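Local coordinates for protein putative aldehyde dehydrogenase AldY (Bacillus subtilis, PDB 4DNG) that probably catalyses the NAD+-dependent oxidation of aldehydes to carboxylates and may help to protect the cell against stress from ethanol and related compounds, at residues F50-K55 against V203-L208; S173-P178 against D216-N221; A261-A266 against Q396-M401; E305-R310 against A387-A392. All coordinates share one frame; numbering follows the deposited sequence. Where two conformers were deposited one is given.

Interaction 1 (F50-K55 against V203-L208); sequences FDIAQK and VLNVML
Ala53 and Ile52 of helix 43-60 pack against the side-chain amide of Asn205, on strand 204-206. The contact proper is van der Waals. The methyl CB of Ala53 lies 3.7 Å from Asn205 ND2, and on the next residue back the CG2 branch of Ile52 comes within 4.3 Å of Asn205 OD1, a looser touch. Both methyl groups stand on the same side of the amide plane and are tilted from it, so the helix covers one side of the amide obliquely, with one methyl group near each polar atom. Asn205 CG lies beside its backbone N (chi1 -58°), which carries the amide from the strand toward the helix.

The polar interactions of this amide are made elsewhere. Asn205 ND2 gives a hydrogen bond to Gly202 O and a weak one to Val174 O, while Asn205 OD1 accepts from Asn12 N. With both ends engaged, the buried amide is held in its rotation and its polarity is met beside an apolar helix surface.

Around this point the backbone of Asn205 pairs with Val174 and His176 of strand 173-177, and Met207 packs on Leu46 and Ala49 of helix 43-60. Leu204 and Val206 turn to helix 183-196, leaving strand 204-206 between two helices in the Rossmann-like sheet of the NAD-binding domain.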
loop_
_atom_site.group_PDB
_atom_site.type_symbol
_atom_site.label_atom_id
_atom_site.label_comp_id
_atom_site.label_asym_id
_atom_site.label_seq_id
_atom_site.Cartn_x
_atom_site.Cartn_y
_atom_site.Cartn_z
ATOM N N PHE A 50 -7.736 21.536 -0.040
ATOM C CA PHE A 50 -6.692 20.731 -0.666
ATOM C C PHE A 50 -5.643 21.591 -1.413
ATOM O O PHE A 50 -4.444 21.377 -1.244
ATOM C CB PHE A 50 -7.300 19.657 -1.574
ATOM C CG PHE A 50 -7.724 18.410 -0.830
ATOM C CD1 PHE A 50 -6.801 17.690 -0.075
ATOM C CD2 PHE A 50 -9.046 17.959 -0.878
ATOM C CE1 PHE A 50 -7.170 16.538 0.611
ATOM C CE2 PHE A 50 -9.422 16.816 -0.180
ATOM C CZ PHE A 50 -8.478 16.095 0.564
ATOM N N ASP A 51 -6.115 22.555 -2.213
ATOM C CA ASP A 51 -5.264 23.500 -2.941
ATOM C C ASP A 51 -4.346 24.247 -1.945
ATOM O O ASP A 51 -3.114 24.299 -2.126
ATOM C CB ASP A 51 -6.180 24.429 -3.770
ATOM C CG ASP A 51 -5.477 25.660 -4.331
ATOM O OD1 ASP A 51 -4.236 25.657 -4.492
ATOM O OD2 ASP A 51 -6.200 26.641 -4.631
ATOM N N ILE A 52 -4.949 24.791 -0.884
ATOM C CA ILE A 52 -4.224 25.471 0.176
ATOM C C ILE A 52 -3.229 24.569 0.930
ATOM O O ILE A 52 -2.124 25.005 1.280
ATOM C CB ILE A 52 -5.208 26.099 1.172
ATOM C CG1 ILE A 52 -5.828 27.365 0.577
ATOM C CG2 ILE A 52 -4.507 26.424 2.478
ATOM C CD1 ILE A 52 -7.099 27.808 1.280
ATOM N N ALA A 53 -3.624 23.321 1.191
ATOM C CA ALA A 53 -2.739 22.372 1.854
ATOM C C ALA A 53 -1.495 22.029 1.005
ATOM O O ALA A 53 -0.375 21.878 1.543
ATOM C CB ALA A 53 -3.507 21.119 2.256
ATOM N N GLN A 54 -1.689 21.930 -0.314
ATOM C CA GLN A 54 -0.580 21.665 -1.238
ATOM C C GLN A 54 0.469 22.774 -1.224
ATOM O O GLN A 54 1.682 22.502 -1.239
ATOM C CB GLN A 54 -1.080 21.452 -2.661
ATOM C CG GLN A 54 0.018 21.039 -3.628
ATOM C CD GLN A 54 -0.546 20.502 -4.929
ATOM O OE1 GLN A 54 -0.294 19.344 -5.300
ATOM N NE2 GLN A 54 -1.326 21.334 -5.627
ATOM N N LYS A 55 0.000 24.019 -1.206
ATOM C CA LYS A 55 0.916 25.149 -1.148
ATOM C C LYS A 55 1.714 25.081 0.158
ATOM O O LYS A 55 2.946 24.957 0.131
ATOM C CB LYS A 55 0.190 26.494 -1.310
ATOM C CG LYS A 55 1.131 27.689 -1.157
ATOM C CD LYS A 55 0.532 28.996 -1.651
ATOM C CE LYS A 55 1.642 29.916 -2.119
ATOM N NZ LYS A 55 1.131 30.987 -3.022
ATOM N N VAL A 203 -1.262 24.156 6.954
ATOM C CA VAL A 203 -0.672 22.826 7.217
ATOM C C VAL A 203 -1.676 21.840 7.849
ATOM O O VAL A 203 -1.614 20.641 7.565
ATOM C CB VAL A 203 0.633 22.894 8.043
ATOM C CG1 VAL A 203 1.112 21.497 8.404
ATOM C CG2 VAL A 203 1.718 23.610 7.260
ATOM N N LEU A 204 -2.573 22.344 8.705
ATOM C CA LEU A 204 -3.708 21.565 9.221
ATOM C C LEU A 204 -5.053 22.200 8.886
ATOM O O LEU A 204 -5.391 23.267 9.392
ATOM C CB LEU A 204 -3.631 21.384 10.735
ATOM C CG LEU A 204 -4.845 20.644 11.310
ATOM C CD1 LEU A 204 -5.013 19.298 10.608
ATOM C CD2 LEU A 204 -4.763 20.458 12.824
ATOM N N ASN A 205 -5.841 21.516 8.068
ATOM C CA ASN A 205 -7.152 22.005 7.734
ATOM C C ASN A 205 -8.218 21.045 8.239
ATOM O O ASN A 205 -8.135 19.841 7.980
ATOM C CB ASN A 205 -7.233 22.213 6.227
ATOM C CG ASN A 205 -6.168 23.177 5.724
ATOM O OD1 ASN A 205 -6.330 24.399 5.803
ATOM N ND2 ASN A 205 -5.056 22.633 5.239
ATOM N N VAL A 206 -9.189 21.574 8.988
ATOM C CA VAL A 206 -10.255 20.756 9.547
ATOM C C VAL A 206 -11.609 21.146 8.962
ATOM O O VAL A 206 -12.092 22.259 9.171
ATOM C CB VAL A 206 -10.313 20.833 11.089
ATOM C CG1 VAL A 206 -11.537 20.091 11.599
ATOM C CG2 VAL A 206 -9.044 20.272 11.731
ATOM N N MET A 207 -12.215 20.201 8.249
ATOM C CA MET A 207 -13.461 20.400 7.531
ATOM C C MET A 207 -14.676 19.964 8.319
ATOM O O MET A 207 -14.787 18.800 8.724
ATOM C CB MET A 207 -13.423 19.576 6.255
ATOM C CG MET A 207 -12.194 19.911 5.425
ATOM S SD MET A 207 -12.328 21.613 4.832
ATOM C CE MET A 207 -10.582 21.913 4.666
ATOM N N LEU A 208 -15.582 20.908 8.542
ATOM C CA LEU A 208 -16.871 20.601 9.145
ATOM C C LEU A 208 -17.894 20.526 8.034
ATOM O O LEU A 208 -18.258 21.529 7.430
ATOM C CB LEU A 208 -17.250 21.650 10.190
ATOM C CG LEU A 208 -16.873 21.253 11.612
ATOM C CD1 LEU A 208 -15.394 20.937 11.723
ATOM C CD2 LEU A 208 -17.263 22.348 12.600
#

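Interaction 2 (S173-P178 against D216-N221); sequences SVVHKP and DGMLTN
The peptide of Val175 is the flat group that Met218 meets: the CE methyl of Met218 stands 3.5 Å from Val175 O, well above one face of the peptide plane. This is a helix-on-sheet contact in the Rossmann-like NAD-binding domain. Val175 keeps its backbone hydrogen bonds to Ile147 and Ser149 of the adjacent strand 135-150. A second flat group, the His176 imidazole, leaves the strand on the side away from Met218, with ND1 hydrogen-bonded to Ser149 OG and NE2 to Ser160 OG and Gly186 O.

The short, loosely formed helical turn 217-220 covers strand 173-177 through one long side chain. Bends at chi2 and chi3 (-69° and -67°) fold the Met218 thioether so that its methyl also meets Lys177 CB, at 3.9 Å. Lys177 then leads away, and its NZ hydrogen-bonds to Pro178 O at 3.2 Å, above the carbonyl plane. Met218 packs further on Leu46 and Ile150, and its side chain is about 9 Å from that of Val235, part of the NAD+ site inferred by similarity. The remaining touch is a looser one, Val175 CG1 against Met218 SD at 4.3 Å.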
loop_
_atom_site.group_PDB
_atom_site.type_symbol
_atom_site.label_atom_id
_atom_site.label_comp_id
_atom_site.label_asym_id
_atom_site.label_seq_id
_atom_site.Cartn_x
_atom_site.Cartn_y
_atom_site.Cartn_z
ATOM N N SER A 173 1.201 18.146 5.032
ATOM C CA SER A 173 0.042 18.939 5.395
ATOM C C SER A 173 -1.151 17.998 5.402
ATOM O O SER A 173 -1.027 16.833 5.004
ATOM C CB SER A 173 -0.184 20.038 4.376
ATOM O OG SER A 173 -0.673 19.470 3.168
ATOM N N VAL A 174 -2.313 18.492 5.822
ATOM C CA VAL A 174 -3.424 17.602 6.178
ATOM C C VAL A 174 -4.740 18.309 5.936
ATOM O O VAL A 174 -4.958 19.439 6.399
ATOM C CB VAL A 174 -3.355 17.183 7.677
ATOM C CG1 VAL A 174 -4.471 16.199 8.073
ATOM C CG2 VAL A 174 -1.995 16.586 7.999
ATOM N N VAL A 175 -5.620 17.638 5.207
ATOM C CA VAL A 175 -7.007 18.016 5.190
ATOM C C VAL A 175 -7.790 16.940 5.918
ATOM O O VAL A 175 -7.772 15.756 5.525
ATOM C CB VAL A 175 -7.499 18.175 3.768
ATOM C CG1 VAL A 175 -9.017 18.402 3.746
ATOM C CG2 VAL A 175 -6.726 19.299 3.108
ATOM N N HIS A 176 -8.470 17.363 6.984
ATOM C CA HIS A 176 -9.065 16.437 7.949
ATOM C C HIS A 176 -10.551 16.630 8.095
ATOM O O HIS A 176 -11.020 17.775 8.249
ATOM C CB HIS A 176 -8.407 16.634 9.296
ATOM C CG HIS A 176 -8.898 15.680 10.341
ATOM N ND1 HIS A 176 -8.815 14.344 10.193
ATOM C CD2 HIS A 176 -9.497 15.902 11.576
ATOM C CE1 HIS A 176 -9.353 13.744 11.257
ATOM N NE2 HIS A 176 -9.759 14.701 12.108
ATOM N N LYS A 177 -11.294 15.517 8.048
ATOM C CA LYS A 177 -12.750 15.530 8.169
ATOM C C LYS A 177 -13.294 14.576 9.236
ATOM O O LYS A 177 -13.325 13.360 9.016
ATOM C CB LYS A 177 -13.431 15.209 6.838
ATOM C CG LYS A 177 -14.952 15.356 6.927
ATOM C CD LYS A 177 -15.661 14.529 5.870
ATOM C CE LYS A 177 -17.150 14.443 6.169
ATOM N NZ LYS A 177 -17.405 13.612 7.383
ATOM N N PRO A 178 -13.729 15.122 10.393
ATOM C CA PRO A 178 -14.314 14.277 11.427
ATOM C C PRO A 178 -15.744 14.020 11.090
ATOM O O PRO A 178 -16.285 14.643 10.206
ATOM C CB PRO A 178 -14.258 15.164 12.689
ATOM C CG PRO A 178 -14.257 16.572 12.179
ATOM C CD PRO A 178 -13.492 16.505 10.875
ATOM N N ASP A 216 -17.611 12.080 -2.644
ATOM C CA ASP A 216 -16.337 11.394 -2.475
ATOM C C ASP A 216 -15.142 12.377 -2.441
ATOM O O ASP A 216 -13.984 11.952 -2.384
ATOM C CB ASP A 216 -16.160 10.310 -3.551
ATOM C CG ASP A 216 -17.110 9.127 -3.358
ATOM O OD1 ASP A 216 -17.371 8.756 -2.183
ATOM O OD2 ASP A 216 -17.596 8.573 -4.384
ATOM N N GLY A 217 -15.433 13.683 -2.450
ATOM C CA GLY A 217 -14.421 14.750 -2.310
ATOM C C GLY A 217 -13.125 14.500 -1.529
ATOM O O GLY A 217 -12.074 15.009 -1.910
ATOM N N MET A 218 -13.175 13.721 -0.443
ATOM C CA MET A 218 -11.970 13.393 0.313
ATOM C C MET A 218 -11.117 12.337 -0.413
ATOM O O MET A 218 -9.954 12.107 -0.049
ATOM C CB MET A 218 -12.349 12.898 1.714
ATOM C CG MET A 218 -13.001 13.952 2.614
ATOM S SD MET A 218 -11.828 15.231 3.104
ATOM C CE MET A 218 -10.683 14.366 4.141
ATOM N N LEU A 219 -11.696 11.732 -1.459
ATOM C CA LEU A 219 -11.173 10.535 -2.061
ATOM C C LEU A 219 -10.647 10.788 -3.459
ATOM O O LEU A 219 -9.601 10.254 -3.847
ATOM C CB LEU A 219 -12.269 9.466 -2.117
ATOM C CG LEU A 219 -13.052 9.051 -0.854
ATOM C CD1 LEU A 219 -13.890 7.794 -1.117
ATOM C CD2 LEU A 219 -12.145 8.832 0.345
ATOM N N THR A 220 -11.369 11.619 -4.201
ATOM C CA THR A 220 -11.187 11.806 -5.646
ATOM C C THR A 220 -10.199 12.915 -6.001
ATOM O O THR A 220 -9.659 12.968 -7.114
ATOM C CB THR A 220 -12.531 12.208 -6.283
ATOM O OG1 THR A 220 -13.474 11.142 -6.118
ATOM C CG2 THR A 220 -12.345 12.444 -7.764
ATOM N N ASN A 221 -10.005 13.845 -5.077
ATOM C CA ASN A 221 -9.169 14.967 -5.363
ATOM C C ASN A 221 -7.801 14.401 -5.727
ATOM O O ASN A 221 -7.273 13.537 -5.001
ATOM C CB ASN A 221 -9.102 15.917 -4.163
ATOM C CG ASN A 221 -8.460 17.246 -4.514
ATOM O OD1 ASN A 221 -7.320 17.285 -4.954
ATOM N ND2 ASN A 221 -9.188 18.331 -4.329
#

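Interaction 3 (A261-A266 against Q396-M401); sequences AVLSDA and QEAIDM
Leu263 reaches helix 395-403 with one methyl group, and this makes the tight part of the contact. Its CD2 lies 3.9 Å from Ile399 CD1 and 4.1 Å from Ala398 CB, touching two successive residues of the helix. The two branched side chains, Leu263 and Ile399, cross at about a right angle. Ile399 CG1 lies beside its backbone N (chi1 -50°), which brings CD1 to the strand end. There CD1 also meets Ala261 CB, less closely, at 4.4 Å. All four residues are buried, and Phe424 of helix 418-425 packs on both Leu263 and Ile399.

The outer side of the helix is of another kind. Gln396 and Asp400, one turn apart, are joined by a hydrogen bond from Gln396 NE2 to Asp400 OD1 of 2.9 Å, bent to 146° at the hydrogen. The acceptor lies in the amide plane of Gln396, but the amide approaches from above the carboxylate plane. Asp400 is exposed here, and Gln396 NE2 has a second partner in Gln427. At the other segment the chain leaves the strand in a type I turn from Leu263 to Ala266, whose polar residues take no part in the apolar contact: Ser264 OG hydrogen-bonds to Asp395 OD2 at the start of the helix, and Asp265 OD1 to Thr415 OG1.

Helix 395-403 connects strand 386-392 to strand 410-414. Its packing over the end of strand 258-262, which lies in the same parallel stretch of sheet, is that of a beta-alpha-beta crossover in the alpha/beta catalytic domain of aldehyde dehydrogenases.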
loop_
_atom_site.group_PDB
_atom_site.type_symbol
_atom_site.label_atom_id
_atom_site.label_comp_id
_atom_site.label_asym_id
_atom_site.label_seq_id
_atom_site.Cartn_x
_atom_site.Cartn_y
_atom_site.Cartn_z
ATOM N N ALA A 261 -9.646 -14.760 23.281
ATOM C CA ALA A 261 -9.580 -16.195 23.581
ATOM C C ALA A 261 -9.059 -16.447 24.984
ATOM O O ALA A 261 -8.043 -15.886 25.379
ATOM C CB ALA A 261 -8.752 -16.957 22.550
ATOM N N VAL A 262 -9.764 -17.314 25.710
ATOM C CA VAL A 262 -9.482 -17.633 27.107
ATOM C C VAL A 262 -9.244 -19.137 27.217
ATOM O O VAL A 262 -10.188 -19.942 27.241
ATOM C CB VAL A 262 -10.655 -17.194 28.020
ATOM C CG1 VAL A 262 -10.477 -17.715 29.446
ATOM C CG2 VAL A 262 -10.810 -15.684 28.007
ATOM N N LEU A 263 -7.970 -19.507 27.282
ATOM C CA LEU A 263 -7.568 -20.897 27.142
ATOM C C LEU A 263 -7.678 -21.648 28.465
ATOM O O LEU A 263 -7.844 -21.031 29.522
ATOM C CB LEU A 263 -6.144 -20.983 26.574
ATOM C CG LEU A 263 -5.741 -20.190 25.319
ATOM C CD1 LEU A 263 -4.432 -20.744 24.767
ATOM C CD2 LEU A 263 -6.813 -20.198 24.240
ATOM N N SER A 264 -7.573 -22.980 28.402
ATOM C CA SER A 264 -7.777 -23.843 29.567
ATOM C C SER A 264 -6.916 -23.490 30.792
ATOM O O SER A 264 -7.403 -23.511 31.918
ATOM C CB SER A 264 -7.614 -25.319 29.192
ATOM O OG SER A 264 -6.419 -25.549 28.473
ATOM N N ASP A 265 -5.653 -23.149 30.579
ATOM C CA ASP A 265 -4.786 -22.821 31.712
ATOM C C ASP A 265 -4.911 -21.368 32.227
ATOM O O ASP A 265 -4.377 -21.039 33.283
ATOM C CB ASP A 265 -3.325 -23.226 31.441
ATOM C CG ASP A 265 -2.742 -22.543 30.226
ATOM O OD1 ASP A 265 -3.474 -21.777 29.564
ATOM O OD2 ASP A 265 -1.553 -22.783 29.929
ATOM N N ALA A 266 -5.627 -20.514 31.500
ATOM C CA ALA A 266 -5.774 -19.098 31.884
ATOM C C ALA A 266 -6.171 -18.852 33.336
ATOM O O ALA A 266 -6.871 -19.660 33.955
ATOM C CB ALA A 266 -6.777 -18.411 30.983
ATOM N N GLN A 396 -6.620 -25.363 20.533
ATOM C CA GLN A 396 -6.488 -25.222 19.081
ATOM C C GLN A 396 -7.778 -24.727 18.379
ATOM O O GLN A 396 -7.714 -23.823 17.536
ATOM C CB GLN A 396 -5.972 -26.519 18.450
ATOM C CG GLN A 396 -5.685 -26.403 16.962
ATOM C CD GLN A 396 -4.665 -25.328 16.664
ATOM O OE1 GLN A 396 -3.519 -25.415 17.107
ATOM N NE2 GLN A 396 -5.074 -24.303 15.921
ATOM N N GLU A 397 -8.930 -25.308 18.733
ATOM C CA GLU A 397 -10.237 -24.828 18.231
ATOM C C GLU A 397 -10.475 -23.362 18.616
ATOM O O GLU A 397 -10.845 -22.541 17.769
ATOM C CB GLU A 397 -11.388 -25.716 18.724
ATOM C CG GLU A 397 -12.776 -25.285 18.261
ATOM C CD GLU A 397 -13.870 -26.273 18.650
ATOM O OE1 GLU A 397 -14.067 -26.516 19.858
ATOM O OE2 GLU A 397 -14.545 -26.803 17.744
ATOM N N ALA A 398 -10.245 -23.040 19.890
ATOM C CA ALA A 398 -10.308 -21.654 20.366
ATOM C C ALA A 398 -9.579 -20.692 19.429
ATOM O O ALA A 398 -10.129 -19.662 19.035
ATOM C CB ALA A 398 -9.723 -21.548 21.763
ATOM N N ILE A 399 -8.333 -21.037 19.100
ATOM C CA ILE A 399 -7.503 -20.253 18.200
ATOM C C ILE A 399 -8.037 -20.351 16.768
ATOM O O ILE A 399 -8.067 -19.340 16.056
ATOM C CB ILE A 399 -6.022 -20.685 18.285
ATOM C CG1 ILE A 399 -5.539 -20.725 19.755
ATOM C CG2 ILE A 399 -5.135 -19.802 17.409
ATOM C CD1 ILE A 399 -5.655 -19.439 20.556
ATOM N N ASP A 400 -8.483 -21.544 16.354
ATOM C CA ASP A 400 -9.179 -21.684 15.059
ATOM C C ASP A 400 -10.409 -20.757 14.965
ATOM O O ASP A 400 -10.537 -19.987 14.003
ATOM C CB ASP A 400 -9.573 -23.135 14.773
ATOM C CG ASP A 400 -8.370 -24.028 14.503
ATOM O OD1 ASP A 400 -7.261 -23.488 14.276
ATOM O OD2 ASP A 400 -8.528 -25.274 14.528
ATOM N N MET A 401 -11.285 -20.816 15.971
ATOM C CA MET A 401 -12.479 -19.958 16.041
ATOM C C MET A 401 -12.166 -18.464 15.985
ATOM O O MET A 401 -12.950 -17.679 15.429
ATOM C CB MET A 401 -13.300 -20.270 17.297
ATOM C CG MET A 401 -14.041 -21.594 17.251
ATOM S SD MET A 401 -14.903 -21.925 18.798
ATOM C CE MET A 401 -16.278 -22.942 18.228
#

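Interaction 4 (E305-R310 against A387-A392); sequences EKFTAR and ATIIKA
Phe307, on the inner side of helix 297-313, has more surface buried by this contact than any other residue, and it spans two positions of strand 386-392. Both strand side chains approach the ring obliquely: CE2 of Phe307 lies 4.0 Å and CZ 4.1 Å from Ala387 CB, while CD2 is 4.2 Å from Ile389 CD1. With CG opposite the backbone N about the first side-chain bond (chi1 -176°), the ring extends from the helix toward the sheet. That reach bridges a wide backbone gap, the CA atoms of Phe307 and Ile389 being 9.9 Å apart.

Ala387 and Ile389 alternate with Thr388, so both direct their side chains to the helix while Thr388 points away. The helix follows strand 290-296 and packs on the parallel sheet of the alpha/beta catalytic domain, in which strand 386-392 lies between strands 290-296 and 362-369. Phe307 touches Ile293 and Val367 on those neighbours as well, and helix 268-281 closes around it through Ala275, Ile276 and Phe280.

Ile389 meets the ring through the CD1 end of its longer branch, and the two side chains approach at an oblique angle. The same isoleucine packs on Tyr300 and Phe303, nearer the start of helix 297-313. Two residues along the strand, Lys391 makes a cation-pi contact with Tyr300.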
loop_
_atom_site.group_PDB
_atom_site.type_symbol
_atom_site.label_atom_id
_atom_site.label_comp_id
_atom_site.label_asym_id
_atom_site.label_seq_id
_atom_site.Cartn_x
_atom_site.Cartn_y
_atom_site.Cartn_z
ATOM N N GLU A 305 -20.367 -17.171 34.884
ATOM C CA GLU A 305 -20.882 -16.719 36.176
ATOM C C GLU A 305 -20.225 -15.420 36.632
ATOM O O GLU A 305 -20.915 -14.448 36.951
ATOM C CB GLU A 305 -20.705 -17.803 37.241
ATOM C CG GLU A 305 -21.794 -18.868 37.231
ATOM C CD GLU A 305 -23.032 -18.489 38.039
ATOM O OE1 GLU A 305 -23.448 -17.309 38.014
ATOM O OE2 GLU A 305 -23.605 -19.388 38.697
ATOM N N LYS A 306 -18.893 -15.409 36.639
ATOM C CA LYS A 306 -18.118 -14.242 37.052
ATOM C C LYS A 306 -18.325 -13.033 36.144
ATOM O O LYS A 306 -18.522 -11.915 36.635
ATOM C CB LYS A 306 -16.630 -14.589 37.151
ATOM C CG LYS A 306 -16.219 -15.047 38.534
ATOM C CD LYS A 306 -14.990 -15.933 38.501
ATOM C CE LYS A 306 -15.118 -17.000 39.574
ATOM N NZ LYS A 306 -13.931 -17.888 39.585
ATOM N N PHE A 307 -18.277 -13.266 34.829
ATOM C CA PHE A 307 -18.446 -12.201 33.835
ATOM C C PHE A 307 -19.859 -11.644 33.882
ATOM O O PHE A 307 -20.023 -10.440 33.807
ATOM C CB PHE A 307 -18.090 -12.681 32.413
ATOM C CG PHE A 307 -18.167 -11.596 31.370
ATOM C CD1 PHE A 307 -17.066 -10.779 31.109
ATOM C CD2 PHE A 307 -19.353 -11.376 30.656
ATOM C CE1 PHE A 307 -17.142 -9.764 30.150
ATOM C CE2 PHE A 307 -19.439 -10.366 29.713
ATOM C CZ PHE A 307 -18.330 -9.560 29.458
ATOM N N THR A 308 -20.859 -12.522 34.013
ATOM C CA THR A 308 -22.265 -12.107 34.129
ATOM C C THR A 308 -22.531 -11.305 35.400
ATOM O O THR A 308 -23.090 -10.203 35.337
ATOM C CB THR A 308 -23.255 -13.296 34.100
ATOM O OG1 THR A 308 -22.851 -14.288 35.053
ATOM C CG2 THR A 308 -23.327 -13.917 32.720
ATOM N N ALA A 309 -22.131 -11.850 36.547
ATOM C CA ALA A 309 -22.339 -11.148 37.810
ATOM C C ALA A 309 -21.735 -9.742 37.744
ATOM O O ALA A 309 -22.386 -8.770 38.138
ATOM C CB ALA A 309 -21.755 -11.926 38.977
ATOM N N ARG A 310 -20.512 -9.642 37.215
ATOM C CA ARG A 310 -19.750 -8.390 37.229
ATOM C C ARG A 310 -20.375 -7.331 36.309
ATOM O O ARG A 310 -20.444 -6.149 36.665
ATOM C CB ARG A 310 -18.272 -8.665 36.898
ATOM C CG ARG A 310 -17.328 -7.467 36.947
ATOM C CD ARG A 310 -17.078 -6.935 38.352
ATOM N NE ARG A 310 -16.190 -5.768 38.340
ATOM C CZ ARG A 310 -16.584 -4.504 38.167
ATOM N NH1 ARG A 310 -17.869 -4.211 37.989
ATOM N NH2 ARG A 310 -15.687 -3.527 38.175
ATOM N N ALA A 387 -22.158 -8.503 24.495
ATOM C CA ALA A 387 -21.088 -9.497 24.548
ATOM C C ALA A 387 -21.633 -10.846 24.107
ATOM O O ALA A 387 -22.808 -11.147 24.325
ATOM C CB ALA A 387 -20.492 -9.594 25.951
ATOM N N THR A 388 -20.772 -11.638 23.473
ATOM C CA THR A 388 -21.130 -12.968 22.999
ATOM C C THR A 388 -20.040 -13.969 23.429
ATOM O O THR A 388 -18.854 -13.796 23.122
ATOM C CB THR A 388 -21.337 -12.986 21.464
ATOM O OG1 THR A 388 -22.254 -11.952 21.083
ATOM C CG2 THR A 388 -21.882 -14.324 21.003
ATOM N N ILE A 389 -20.453 -15.000 24.158
ATOM C CA ILE A 389 -19.513 -15.974 24.692
ATOM C C ILE A 389 -19.685 -17.270 23.928
ATOM O O ILE A 389 -20.809 -17.771 23.762
ATOM C CB ILE A 389 -19.722 -16.246 26.194
ATOM C CG1 ILE A 389 -20.155 -14.967 26.958
ATOM C CG2 ILE A 389 -18.499 -16.940 26.783
ATOM C CD1 ILE A 389 -19.045 -14.092 27.515
ATOM N N ILE A 390 -18.555 -17.793 23.464
ATOM C CA ILE A 390 -18.513 -18.985 22.645
ATOM C C ILE A 390 -17.699 -20.091 23.321
ATOM O O ILE A 390 -16.602 -19.855 23.826
ATOM C CB ILE A 390 -17.925 -18.666 21.252
ATOM C CG1 ILE A 390 -18.850 -17.686 20.527
ATOM C CG2 ILE A 390 -17.684 -19.950 20.435
ATOM C CD1 ILE A 390 -18.142 -16.806 19.524
ATOM N N LYS A 391 -18.263 -21.295 23.309
ATOM C CA LYS A 391 -17.639 -22.484 23.858
ATOM C C LYS A 391 -16.616 -23.063 22.874
ATOM O O LYS A 391 -16.906 -23.206 21.688
ATOM C CB LYS A 391 -18.730 -23.523 24.152
ATOM C CG LYS A 391 -18.300 -24.740 24.961
ATOM C CD LYS A 391 -18.160 -24.397 26.436
ATOM C CE LYS A 391 -18.558 -25.542 27.351
ATOM N NZ LYS A 391 -20.032 -25.584 27.576
ATOM N N ALA A 392 -15.426 -23.390 23.382
ATOM C CA ALA A 392 -14.408 -24.153 22.638
ATOM C C ALA A 392 -14.083 -25.471 23.363
ATOM O O ALA A 392 -13.918 -25.491 24.593
ATOM C CB ALA A 392 -13.141 -23.319 22.438
#

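From the N terminus, helix 43-60 opens interaction 1. Strand 173-177 opens interaction 2 before strand 204-206 closes the first, and turn 217-220 then closes the second. The two loops therefore cross. Strands 173-177 and 204-206 are neighbours in one sheet, so both contacts build the NAD-binding domain. Interaction 3 opens later, at strand 258-262. Interaction 4 opens and closes within its loop, from helix 297-313 to strand 386-392, and helix 395-403 follows directly to close interaction 3. These two contacts cover opposite faces of the catalytic-domain sheet, and they touch where Met401 packs on Ile390. The centres of interactions 1 and 2 lie 42 to 48 Å from those of interactions 3 and 4.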